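Local coordinates for alpha-/beta-galactoside alpha-2,3-sialyltransferase (Photobacterium phosphoreum, PDB 2ZWI), which probably transfers sialic acid to galactosides in alpha-2,3 linkage, as a GT-B-fold glycosyltransferase that binds CMP and zinc, at residues A[175-180]-A[352-357]; A[39-44]-A[215-220]. All coordinates share one frame; numbering follows the deposited sequence. Where two conformers were deposited one is given.

Contact 1 of 2, residues A[175-180]-A[352-357]; sequences ADIFET and IQVMIE
I177 and T180 of the loop after strand 168-172 meet V354 and E357 on helix 350-357, bringing together the two halves of the GT-B fold: that strand belongs to the seven-stranded parallel sheet, whereas the helix comes between strands 334-340 and 366-368 of the six-stranded one in sequence. The interface is small: 146 Å² is buried in total, and no hydrogen bond crosses it.

The segment begins with a 3-10 turn, and I177 makes its first contact. With CG1 anti to the backbone N (chi1 -170°), the longer branch extends until its terminal methyl CD1 lies 3.8 Å from CG1 of V354, the two side chains crossing at a slant. V354 was modelled in two conformers, so that separation applies to one of them. Y117 of helix 114-125 touches both residues, so a helix of the seven-stranded half joins the pair.

T180 closes the segment and comes nearest to the helix, its CA lying 6.2 Å from the CA of E357. Its CB is 4.3 Å from the CB of E357, and the E357 carboxylate makes a weak hydrogen bond through OE2 to N181. The threonine hydroxyl OG1 instead turns back to donate to the I177 carbonyl O at 2.8 Å, meeting it at a C=O...donor angle of 141° and tilted 22° from the carbonyl plane. That bond, with a weak one between L182 N and OG1, helps to hold the rotation of the side chain and leaves the other branch for the helix: methyl CG2 of T180 rests 3.4 Å from the backbone O of E357.

Contact 2 of 2, residues A[39-44]-A[215-220]; sequences YPINDE and YNFTGF
Beside the nucleotide cleft of the GT-B fold, Y39 and I41, in the loop between strand 31-36 and helix 44-50, meet F217 and T218 at the C-terminal end of helix 208-218. Y39 offers its ring edge: CE1 lies 3.5 Å from the carbonyl O of T218, which sits near the ring plane. Its hydroxyl OH is 2.6 Å from a water, itself in that plane, and the same water donates to T218 O at 2.8 Å, so one carbonyl is approached both by a ring C-H and by the water.

I41 holds CG1 beside its backbone N (chi1 -48°) and reaches across with CD1, which is 3.8 Å from F217 O and 4.0 Å from F217 CD1, at the edge of the phenyl ring. L46 of helix 44-50 touches both side chains, while D43 caps that helix through OD1 to the L46 backbone N.

The helix end is itself tied off. T218 OG1 bonds to F214 O and accepts from F220 N at 3.2 Å with an N-H...O angle of 150°, an ST turn, and G219 leaves the helix with phi at 71°. Carbonyls at a helix C-terminus tend to carry enhanced negative character, so the water bond and the tyrosine ring edge probably give T218 O a favourable electrostatic setting without a direct hydrogen bond between the segments.

How the contacts relate
The two contacts lie on opposite sides of the chain's centre, with centres 34 Å apart and nearest atoms about 21 Å apart. Their segments alternate in sequence: 39-44, 175-180, 215-220, 352-357. Both first segments are loops following strands of the seven-stranded sheet, 31-36 and 168-172. Contact 1 takes its partner from the six-stranded half, whereas contact 2 uses helix 208-218, between the last strand of one sheet and the first of the other. Bound CMP lies about 8 Å from the Y39 side chain and about 13 Å from that of V354. Contact 1 therefore bridges the halves directly, and contact 2 joins a loop of the seven-stranded half to the region connecting the two sheets, close to the nucleotide.

Contact 1 of 2, residues A[175-180]-A[352-357]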
loop_
_atom_site.group_PDB
_atom_site.type_symbol
_atom_site.label_atom_id
_atom_site.label_comp_id
_atom_site.label_asym_id
_atom_site.label_seq_id
_atom_site.Cartn_x
_atom_site.Cartn_y
_atom_site.Cartn_z
ATOM N N ALA A 175 4.754 10.796 1.241
ATOM C CA ALA A 175 5.507 11.697 0.378
ATOM C C ALA A 175 6.511 12.562 1.168
ATOM O O ALA A 175 7.515 13.007 0.618
ATOM C CB ALA A 175 4.547 12.579 -0.420
ATOM N N ASP A 176 6.229 12.782 2.449
ATOM C CA ASP A 176 7.089 13.589 3.327
ATOM C C ASP A 176 8.341 12.850 3.830
ATOM O O ASP A 176 9.088 13.385 4.664
ATOM C CB ASP A 176 6.281 14.138 4.516
ATOM C CG ASP A 176 5.650 13.034 5.357
ATOM O OD1 ASP A 176 5.335 11.950 4.801
ATOM O OD2 ASP A 176 5.466 13.242 6.580
ATOM N N ILE A 177 8.570 11.636 3.326
ATOM C CA ILE A 177 9.836 10.931 3.554
ATOM C C ILE A 177 11.034 11.806 3.127
ATOM O O ILE A 177 12.093 11.765 3.751
ATOM C CB ILE A 177 9.873 9.527 2.857
ATOM C CG1 ILE A 177 11.091 8.694 3.314
ATOM C CG2 ILE A 177 9.829 9.659 1.322
ATOM C CD1 ILE A 177 11.095 8.309 4.803
ATOM N N PHE A 178 10.840 12.615 2.085
ATOM C CA PHE A 178 11.889 13.506 1.581
ATOM C C PHE A 178 12.080 14.762 2.428
ATOM O O PHE A 178 12.937 15.597 2.113
ATOM C CB PHE A 178 11.625 13.881 0.120
ATOM C CG PHE A 178 11.615 12.702 -0.814
ATOM C CD1 PHE A 178 12.806 12.070 -1.173
ATOM C CD2 PHE A 178 10.422 12.222 -1.334
ATOM C CE1 PHE A 178 12.807 10.977 -2.039
ATOM C CE2 PHE A 178 10.408 11.125 -2.197
ATOM C CZ PHE A 178 11.607 10.493 -2.545
ATOM N N GLU A 179 11.296 14.892 3.495
ATOM C CA GLU A 179 11.430 16.002 4.436
ATOM C C GLU A 179 11.824 15.533 5.834
ATOM O O GLU A 179 11.678 16.282 6.800
ATOM C CB GLU A 179 10.148 16.844 4.496
ATOM C CG GLU A 179 10.087 17.966 3.472
ATOM C CD GLU A 179 9.925 17.456 2.057
ATOM O OE1 GLU A 179 9.067 16.569 1.836
ATOM O OE2 GLU A 179 10.659 17.938 1.163
ATOM N N THR A 180 12.337 14.306 5.940
ATOM C CA THR A 180 12.839 13.780 7.216
ATOM C C THR A 180 14.355 13.991 7.313
ATOM O O THR A 180 14.938 14.674 6.469
ATOM C CB THR A 180 12.494 12.279 7.389
ATOM O OG1 THR A 180 13.081 11.521 6.321
ATOM C CG2 THR A 180 10.973 12.067 7.398
ATOM N N ILE A 352 12.397 -0.231 11.591
ATOM C CA ILE A 352 12.213 0.529 12.831
ATOM C C ILE A 352 12.614 1.989 12.622
ATOM O O ILE A 352 11.856 2.898 12.966
ATOM C CB ILE A 352 13.020 -0.078 14.011
ATOM C CG1 ILE A 352 12.433 -1.440 14.413
ATOM C CG2 ILE A 352 13.084 0.901 15.186
ATOM C CD1 ILE A 352 13.165 -2.168 15.530
ATOM N N GLN A 353 13.800 2.207 12.054
ATOM C CA GLN A 353 14.301 3.564 11.866
ATOM C C GLN A 353 13.455 4.438 10.929
ATOM O O GLN A 353 13.255 5.615 11.218
ATOM C CB GLN A 353 15.785 3.587 11.469
ATOM C CG GLN A 353 16.746 3.046 12.538
ATOM C CD GLN A 353 16.615 3.744 13.883
ATOM O OE1 GLN A 353 16.488 3.090 14.914
ATOM N NE2 GLN A 353 16.622 5.074 13.876
ATOM N N VAL A 354 12.966 3.885 9.820
ATOM C CA VAL A 354 12.105 4.661 8.905
ATOM C C VAL A 354 10.798 5.032 9.590
ATOM O O VAL A 354 10.251 6.119 9.367
ATOM C CB VAL A 354 11.732 3.923 7.589
ATOM C CG1 VAL A 354 11.283 4.933 6.525
ATOM C CG2 VAL A 354 12.870 3.138 7.056
ATOM N N MET A 355 10.290 4.131 10.429
ATOM C CA MET A 355 9.030 4.377 11.142
ATOM C C MET A 355 9.211 5.448 12.219
ATOM O O MET A 355 8.325 6.283 12.430
ATOM C CB MET A 355 8.440 3.076 11.692
ATOM C CG MET A 355 7.938 2.145 10.564
ATOM S SD MET A 355 7.306 0.528 11.068
ATOM C CE MET A 355 5.624 0.949 11.504
ATOM N N ILE A 356 10.372 5.453 12.873
ATOM C CA ILE A 356 10.693 6.545 13.806
ATOM C C ILE A 356 10.818 7.886 13.072
ATOM O O ILE A 356 10.200 8.881 13.478
ATOM C CB ILE A 356 11.948 6.233 14.658
ATOM C CG1 ILE A 356 11.614 5.172 15.714
ATOM C CG2 ILE A 356 12.504 7.501 15.314
ATOM C CD1 ILE A 356 12.861 4.485 16.323
ATOM N N GLU A 357 11.593 7.905 11.987
ATOM C CA GLU A 357 11.815 9.138 11.204
ATOM C C GLU A 357 10.531 9.772 10.669
ATOM O O GLU A 357 10.420 11.005 10.602
ATOM C CB GLU A 357 12.798 8.897 10.052
ATOM C CG GLU A 357 14.219 8.571 10.501
ATOM C CD GLU A 357 14.820 9.658 11.387
ATOM O OE1 GLU A 357 15.257 9.347 12.518
ATOM O OE2 GLU A 357 14.832 10.827 10.950
#

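Contact 2 of 2, residues A[39-44]-A[215-220]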
loop_
_atom_site.group_PDB
_atom_site.type_symbol
_atom_site.label_atom_id
_atom_site.label_comp_id
_atom_site.label_asym_id
_atom_site.label_seq_id
_atom_site.Cartn_x
_atom_site.Cartn_y
_atom_site.Cartn_z
ATOM N N TYR A 39 -8.038 -9.152 -5.864
ATOM C CA TYR A 39 -9.410 -8.706 -6.072
ATOM C C TYR A 39 -9.966 -9.076 -7.446
ATOM O O TYR A 39 -10.162 -8.195 -8.279
ATOM C CB TYR A 39 -9.510 -7.186 -5.840
ATOM C CG TYR A 39 -9.580 -6.821 -4.383
ATOM C CD1 TYR A 39 -10.789 -6.871 -3.698
ATOM C CD2 TYR A 39 -8.436 -6.456 -3.679
ATOM C CE1 TYR A 39 -10.864 -6.556 -2.362
ATOM C CE2 TYR A 39 -8.501 -6.136 -2.327
ATOM C CZ TYR A 39 -9.720 -6.196 -1.681
ATOM O OH TYR A 39 -9.820 -5.888 -0.349
ATOM N N PRO A 40 -10.223 -10.379 -7.694
ATOM C CA PRO A 40 -10.900 -10.724 -8.950
ATOM C C PRO A 40 -12.344 -10.200 -8.993
ATOM O O PRO A 40 -13.121 -10.414 -8.048
ATOM C CB PRO A 40 -10.845 -12.262 -8.982
ATOM C CG PRO A 40 -10.699 -12.677 -7.558
ATOM C CD PRO A 40 -9.906 -11.577 -6.887
ATOM N N ILE A 41 -12.674 -9.487 -10.069
ATOM C CA ILE A 41 -13.983 -8.869 -10.230
ATOM C C ILE A 41 -14.758 -9.666 -11.281
ATOM O O ILE A 41 -14.425 -9.632 -12.477
ATOM C CB ILE A 41 -13.900 -7.359 -10.670
ATOM C CG1 ILE A 41 -12.905 -6.532 -9.820
ATOM C CG2 ILE A 41 -15.300 -6.711 -10.690
ATOM C CD1 ILE A 41 -13.183 -6.496 -8.309
ATOM N N ASN A 42 -15.780 -10.385 -10.819
ATOM C CA ASN A 42 -16.683 -11.149 -11.690
ATOM C C ASN A 42 -18.042 -10.464 -11.815
ATOM O O ASN A 42 -18.920 -10.938 -12.545
ATOM C CB ASN A 42 -16.886 -12.576 -11.158
ATOM C CG ASN A 42 -15.608 -13.193 -10.611
ATOM O OD1 ASN A 42 -15.446 -13.328 -9.395
ATOM N ND2 ASN A 42 -14.695 -13.570 -11.504
ATOM N N ASP A 43 -18.214 -9.361 -11.090
ATOM C CA ASP A 43 -19.459 -8.596 -11.108
ATOM C C ASP A 43 -19.567 -7.770 -12.387
ATOM O O ASP A 43 -18.950 -6.709 -12.512
ATOM C CB ASP A 43 -19.557 -7.697 -9.867
ATOM C CG ASP A 43 -20.848 -6.885 -9.819
ATOM O OD1 ASP A 43 -21.638 -6.913 -10.791
ATOM O OD2 ASP A 43 -21.068 -6.203 -8.802
ATOM N N GLU A 44 -20.378 -8.246 -13.323
ATOM C CA GLU A 44 -20.465 -7.626 -14.639
ATOM C C GLU A 44 -21.171 -6.281 -14.662
ATOM O O GLU A 44 -20.820 -5.411 -15.453
ATOM C CB GLU A 44 -21.076 -8.585 -15.653
ATOM C CG GLU A 44 -20.121 -9.679 -16.055
ATOM C CD GLU A 44 -18.892 -9.151 -16.778
ATOM O OE1 GLU A 44 -19.057 -8.295 -17.681
ATOM O OE2 GLU A 44 -17.767 -9.590 -16.436
ATOM N N TYR A 215 -17.818 -0.196 -1.717
ATOM C CA TYR A 215 -18.241 -1.417 -1.020
ATOM C C TYR A 215 -18.350 -2.591 -1.972
ATOM O O TYR A 215 -17.938 -3.699 -1.631
ATOM C CB TYR A 215 -19.577 -1.235 -0.301
ATOM C CG TYR A 215 -19.654 -0.028 0.602
ATOM C CD1 TYR A 215 -18.530 0.448 1.271
ATOM C CD2 TYR A 215 -20.866 0.626 0.802
ATOM C CE1 TYR A 215 -18.608 1.562 2.093
ATOM C CE2 TYR A 215 -20.957 1.728 1.629
ATOM C CZ TYR A 215 -19.832 2.191 2.271
ATOM O OH TYR A 215 -19.931 3.291 3.089
ATOM N N ASN A 216 -18.909 -2.348 -3.161
ATOM C CA ASN A 216 -19.060 -3.409 -4.167
ATOM C C ASN A 216 -17.729 -3.950 -4.708
ATOM O O ASN A 216 -17.560 -5.160 -4.836
ATOM C CB ASN A 216 -19.975 -2.962 -5.305
ATOM C CG ASN A 216 -21.435 -2.889 -4.888
ATOM O OD1 ASN A 216 -21.858 -3.555 -3.944
ATOM N ND2 ASN A 216 -22.213 -2.067 -5.591
ATOM N N PHE A 217 -16.807 -3.048 -5.030
ATOM C CA PHE A 217 -15.439 -3.399 -5.442
ATOM C C PHE A 217 -14.688 -4.273 -4.430
ATOM O O PHE A 217 -14.054 -5.258 -4.795
ATOM C CB PHE A 217 -14.620 -2.117 -5.631
ATOM C CG PHE A 217 -14.500 -1.670 -7.047
ATOM C CD1 PHE A 217 -14.193 -2.582 -8.060
ATOM C CD2 PHE A 217 -14.632 -0.322 -7.364
ATOM C CE1 PHE A 217 -14.054 -2.165 -9.373
ATOM C CE2 PHE A 217 -14.494 0.119 -8.678
ATOM C CZ PHE A 217 -14.202 -0.808 -9.687
ATOM N N THR A 218 -14.759 -3.878 -3.163
ATOM C CA THR A 218 -13.957 -4.475 -2.100
ATOM C C THR A 218 -14.651 -5.647 -1.414
ATOM O O THR A 218 -13.996 -6.478 -0.765
ATOM C CB THR A 218 -13.617 -3.423 -1.024
ATOM O OG1 THR A 218 -14.832 -2.833 -0.541
ATOM C CG2 THR A 218 -12.724 -2.333 -1.606
ATOM N N GLY A 219 -15.975 -5.702 -1.543
ATOM C CA GLY A 219 -16.789 -6.663 -0.800
ATOM C C GLY A 219 -16.844 -6.317 0.678
ATOM O O GLY A 219 -17.186 -7.160 1.502
ATOM N N PHE A 220 -16.495 -5.076 1.015
ATOM C CA PHE A 220 -16.465 -4.638 2.407
ATOM C C PHE A 220 -17.440 -3.496 2.666
ATOM O O PHE A 220 -17.474 -2.520 1.921
ATOM C CB PHE A 220 -15.050 -4.226 2.846
ATOM C CG PHE A 220 -15.009 -3.596 4.216
ATOM C CD1 PHE A 220 -15.173 -4.376 5.368
ATOM C CD2 PHE A 220 -14.846 -2.226 4.360
ATOM C CE1 PHE A 220 -15.158 -3.795 6.629
ATOM C CE2 PHE A 220 -14.839 -1.634 5.632
ATOM C CZ PHE A 220 -14.994 -2.424 6.763
HETATM O O HOH W 1 -11.968 -6.281 1.092
#